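Local coordinates for protein mannose-specific lectin 3 chain 1 (Crocus vernus, PDB 3MEZ) that probably binds mannose and, as part of a heterotetrameric bulb-type lectin, may weakly agglutinate trypsin-treated rabbit erythrocytes, at residues C30-Y35 against L62-A67. Residues are numbered along the deposited sequence; the frame is centred on the assembly and turned at random.
Sequences CNLVLY and LEIHSA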
ATOM      1  N   CYS A  30      11.215  20.614 -30.833  1.00 28.37           N
ATOM      2  CA  CYS A  30      10.137  19.754 -31.314  1.00 27.63           C
ATOM      3  C   CYS A  30      10.282  18.271 -30.940  1.00 26.41           C
ATOM      4  O   CYS A  30       9.470  17.477 -31.273  1.00 27.17           O
ATOM      5  CB  CYS A  30       9.814  19.933 -32.813  1.00 28.47           C
ATOM      6  SG  CYS A  30       8.111  19.466 -33.324  1.00 29.79           S
ATOM      7  N   ASN A  31      11.335  17.927 -30.246  1.00 24.83           N
ATOM      8  CA  ASN A  31      11.482  16.599 -29.719  1.00 24.26           C
ATOM      9  C   ASN A  31      10.714  16.391 -28.400  1.00 24.31           C
ATOM     10  O   ASN A  31      10.766  17.213 -27.543  1.00 24.18           O
ATOM     11  CB  ASN A  31      12.954  16.248 -29.593  1.00 25.81           C
ATOM     12  CG  ASN A  31      13.211  14.772 -29.569  1.00 27.47           C
ATOM     13  OD1 ASN A  31      12.429  13.993 -29.996  1.00 25.46           O
ATOM     14  ND2 ASN A  31      14.332  14.408 -29.043  1.00 33.15           N
ATOM     15  N   LEU A  32      10.004  15.274 -28.307  1.00 23.52           N
ATOM     16  CA  LEU A  32       9.294  14.835 -27.133  1.00 22.93           C
ATOM     17  C   LEU A  32      10.098  13.761 -26.438  1.00 23.10           C
ATOM     18  O   LEU A  32      10.270  12.704 -26.952  1.00 20.89           O
ATOM     19  CB  LEU A  32       7.995  14.207 -27.556  1.00 24.78           C
ATOM     20  CG  LEU A  32       6.733  14.255 -26.692  1.00 27.93           C
ATOM     21  CD1 LEU A  32       5.829  13.040 -26.796  1.00 24.19           C
ATOM     22  CD2 LEU A  32       6.992  14.668 -25.330  1.00 22.94           C
ATOM     23  N   VAL A  33      10.565  14.082 -25.248  1.00 21.78           N
ATOM     24  CA  VAL A  33      11.515  13.284 -24.540  1.00 22.19           C
ATOM     25  C   VAL A  33      11.043  12.943 -23.140  1.00 22.82           C
ATOM     26  O   VAL A  33      10.603  13.795 -22.424  1.00 23.44           O
ATOM     27  CB  VAL A  33      12.871  14.005 -24.504  1.00 23.43           C
ATOM     28  CG1 VAL A  33      13.958  13.175 -23.848  1.00 23.25           C
ATOM     29  CG2 VAL A  33      13.286  14.386 -25.879  1.00 23.10           C
ATOM     30  N   LEU A  34      11.162  11.674 -22.785  1.00 22.06           N
ATOM     31  CA  LEU A  34      10.971  11.184 -21.435  1.00 24.36           C
ATOM     32  C   LEU A  34      12.325  11.170 -20.741  1.00 24.16           C
ATOM     33  O   LEU A  34      13.188  10.446 -21.168  1.00 23.37           O
ATOM     34  CB  LEU A  34      10.490   9.749 -21.446  1.00 24.72           C
ATOM     35  CG  LEU A  34       9.641   9.152 -20.322  1.00 28.19           C
ATOM     36  CD1 LEU A  34       9.963   7.735 -20.037  1.00 24.43           C
ATOM     37  CD2 LEU A  34       9.553   9.940 -19.084  1.00 24.43           C
ATOM     38  N   TYR A  35      12.494  11.979 -19.712  1.00 22.39           N
ATOM     39  CA  TYR A  35      13.709  11.943 -18.931  1.00 23.55           C
ATOM     40  C   TYR A  35      13.428  11.234 -17.626  1.00 25.36           C
ATOM     41  O   TYR A  35      12.563  11.587 -16.910  1.00 23.95           O
ATOM     42  CB  TYR A  35      14.278  13.324 -18.650  1.00 23.23           C
ATOM     43  CG  TYR A  35      14.710  14.086 -19.839  1.00 20.62           C
ATOM     44  CD1 TYR A  35      13.867  14.951 -20.457  1.00 20.06           C
ATOM     45  CD2 TYR A  35      15.978  13.973 -20.329  1.00 23.54           C
ATOM     46  CE1 TYR A  35      14.273  15.671 -21.538  1.00 19.77           C
ATOM     47  CE2 TYR A  35      16.393  14.692 -21.410  1.00 24.05           C
ATOM     48  CZ  TYR A  35      15.535  15.547 -22.017  1.00 22.70           C
ATOM     49  OH  TYR A  35      15.934  16.242 -23.103  1.00 23.76           O
ATOM     50  N   LEU A  62      -0.824   9.760 -28.926  1.00 19.04           N
ATOM     51  CA  LEU A  62      -0.252  11.084 -28.805  1.00 19.82           C
ATOM     52  C   LEU A  62      -0.035  11.629 -30.194  1.00 19.92           C
ATOM     53  O   LEU A  62       0.326  10.899 -31.036  1.00 24.21           O
ATOM     54  CB  LEU A  62       1.077  11.053 -28.046  1.00 16.19           C
ATOM     55  CG  LEU A  62       1.050  10.738 -26.564  1.00 19.86           C
ATOM     56  CD1 LEU A  62       2.415  10.642 -26.074  1.00 18.44           C
ATOM     57  CD2 LEU A  62       0.309  11.786 -25.864  1.00 14.96           C
ATOM     58  N   GLU A  63      -0.273  12.901 -30.410  1.00 20.90           N
ATOM     59  CA  GLU A  63      -0.001  13.584 -31.647  1.00 21.73           C
ATOM     60  C   GLU A  63       0.839  14.831 -31.425  1.00 23.11           C
ATOM     61  O   GLU A  63       0.444  15.682 -30.697  1.00 24.34           O
ATOM     62  CB  GLU A  63      -1.307  14.023 -32.307  1.00 21.79           C
ATOM     63  CG  GLU A  63      -2.395  12.979 -32.397  1.00 21.15           C
ATOM     64  CD  GLU A  63      -3.555  13.383 -33.287  1.00 27.13           C
ATOM     65  OE1 GLU A  63      -4.332  12.536 -33.661  1.00 27.56           O
ATOM     66  OE2 GLU A  63      -3.665  14.538 -33.631  1.00 30.75           O
ATOM     67  N   ILE A  64       1.973  14.942 -32.077  1.00 23.17           N
ATOM     68  CA  ILE A  64       2.755  16.170 -32.079  1.00 24.60           C
ATOM     69  C   ILE A  64       2.353  17.006 -33.274  1.00 26.50           C
ATOM     70  O   ILE A  64       2.368  16.530 -34.375  1.00 27.07           O
ATOM     71  CB  ILE A  64       4.287  15.907 -32.093  1.00 22.59           C
ATOM     72  CG1 ILE A  64       4.734  15.135 -30.858  1.00 23.48           C
ATOM     73  CG2 ILE A  64       5.032  17.159 -32.189  1.00 24.22           C
ATOM     74  CD1 ILE A  64       6.149  14.750 -30.874  1.00 21.01           C
ATOM     75  N   HIS A  65       1.973  18.247 -33.022  1.00 28.24           N
ATOM     76  CA  HIS A  65       1.548  19.204 -34.047  1.00 30.32           C
ATOM     77  C   HIS A  65       2.464  20.395 -34.119  1.00 32.07           C
ATOM     78  O   HIS A  65       2.906  20.878 -33.130  1.00 31.12           O
ATOM     79  CB  HIS A  65       0.162  19.724 -33.791  1.00 29.32           C
ATOM     80  CG  HIS A  65      -0.922  18.757 -34.089  1.00 35.24           C
ATOM     81  ND1 HIS A  65      -1.467  17.937 -33.135  1.00 37.93           N
ATOM     82  CD2 HIS A  65      -1.585  18.492 -35.227  1.00 37.55           C
ATOM     83  CE1 HIS A  65      -2.414  17.208 -33.673  1.00 37.20           C
ATOM     84  NE2 HIS A  65      -2.506  17.527 -34.938  1.00 38.29           N
ATOM     85  N   SER A  66       2.702  20.867 -35.322  1.00 33.51           N
ATOM     86  CA  SER A  66       3.634  21.928 -35.585  1.00 36.58           C
ATOM     87  C   SER A  66       2.926  23.190 -35.984  1.00 38.42           C
ATOM     88  O   SER A  66       1.803  23.169 -36.360  1.00 39.33           O
ATOM     89  CB  SER A  66       4.584  21.526 -36.691  1.00 36.31           C
ATOM     90  OG  SER A  66       5.492  22.544 -36.944  1.00 38.87           O
ATOM     91  N   ALA A  67       3.607  24.301 -35.849  1.00 41.51           N
ATOM     92  CA  ALA A  67       3.038  25.600 -36.129  1.00 43.70           C
ATOM     93  C   ALA A  67       2.674  25.759 -37.587  1.00 44.74           C
ATOM     94  O   ALA A  67       1.688  26.332 -37.926  1.00 45.65           O
ATOM     95  CB  ALA A  67       3.975  26.673 -35.701  1.00 43.85           C
TER
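I64 projects from its strand as a forked knob whose two branches meet different residues of C30-Y35. Its CG2 methyl lies 4.0 Å from C30 SG, which reaches it by turning anti to the cysteine's backbone N (chi1 -155°), while CD1 approaches L32 CB at 3.8 Å. An extended CG1 arm (chi2 175°) carries CD1 on to L32, so the knob occupies the notch between C30 and L32. The meshing is reciprocal: L32 CD1 is 4.4 Å from I64 CD1 and 4.2 Å from L62 CD1, and those two flanking methyls stand 7.3 Å apart, leaving a hollow into which the leucine tip fits. The separation of the two backbones widens from 8.3 Å between the CA atoms of L32 and I64 to 10.4 Å between those of L32 and L62; beyond L32, the strand has no contact with L62-A67. These separations, the lack of any hydrogen bond across the contact and the membership of 32-35 and 62-65 in different sheets mark packing between sheets. This is the interior of a beta-prism II domain, the fold of the monocot mannose-binding lectins, in which antiparallel sheets enclose an apolar core. F24, L54 and W74 also pack on L32, and W109 of the chain 2 subunit reaches L62. C30 adds a covalent tie through its disulfide to C52, next to strand 53-56. N31 directs its CB away from L62-A67; with Q27, D29, V33 and Y35 it forms the family's QxDxNxVxY signature, consistent with a mannose site on the outer side of the sheet holding 32-35.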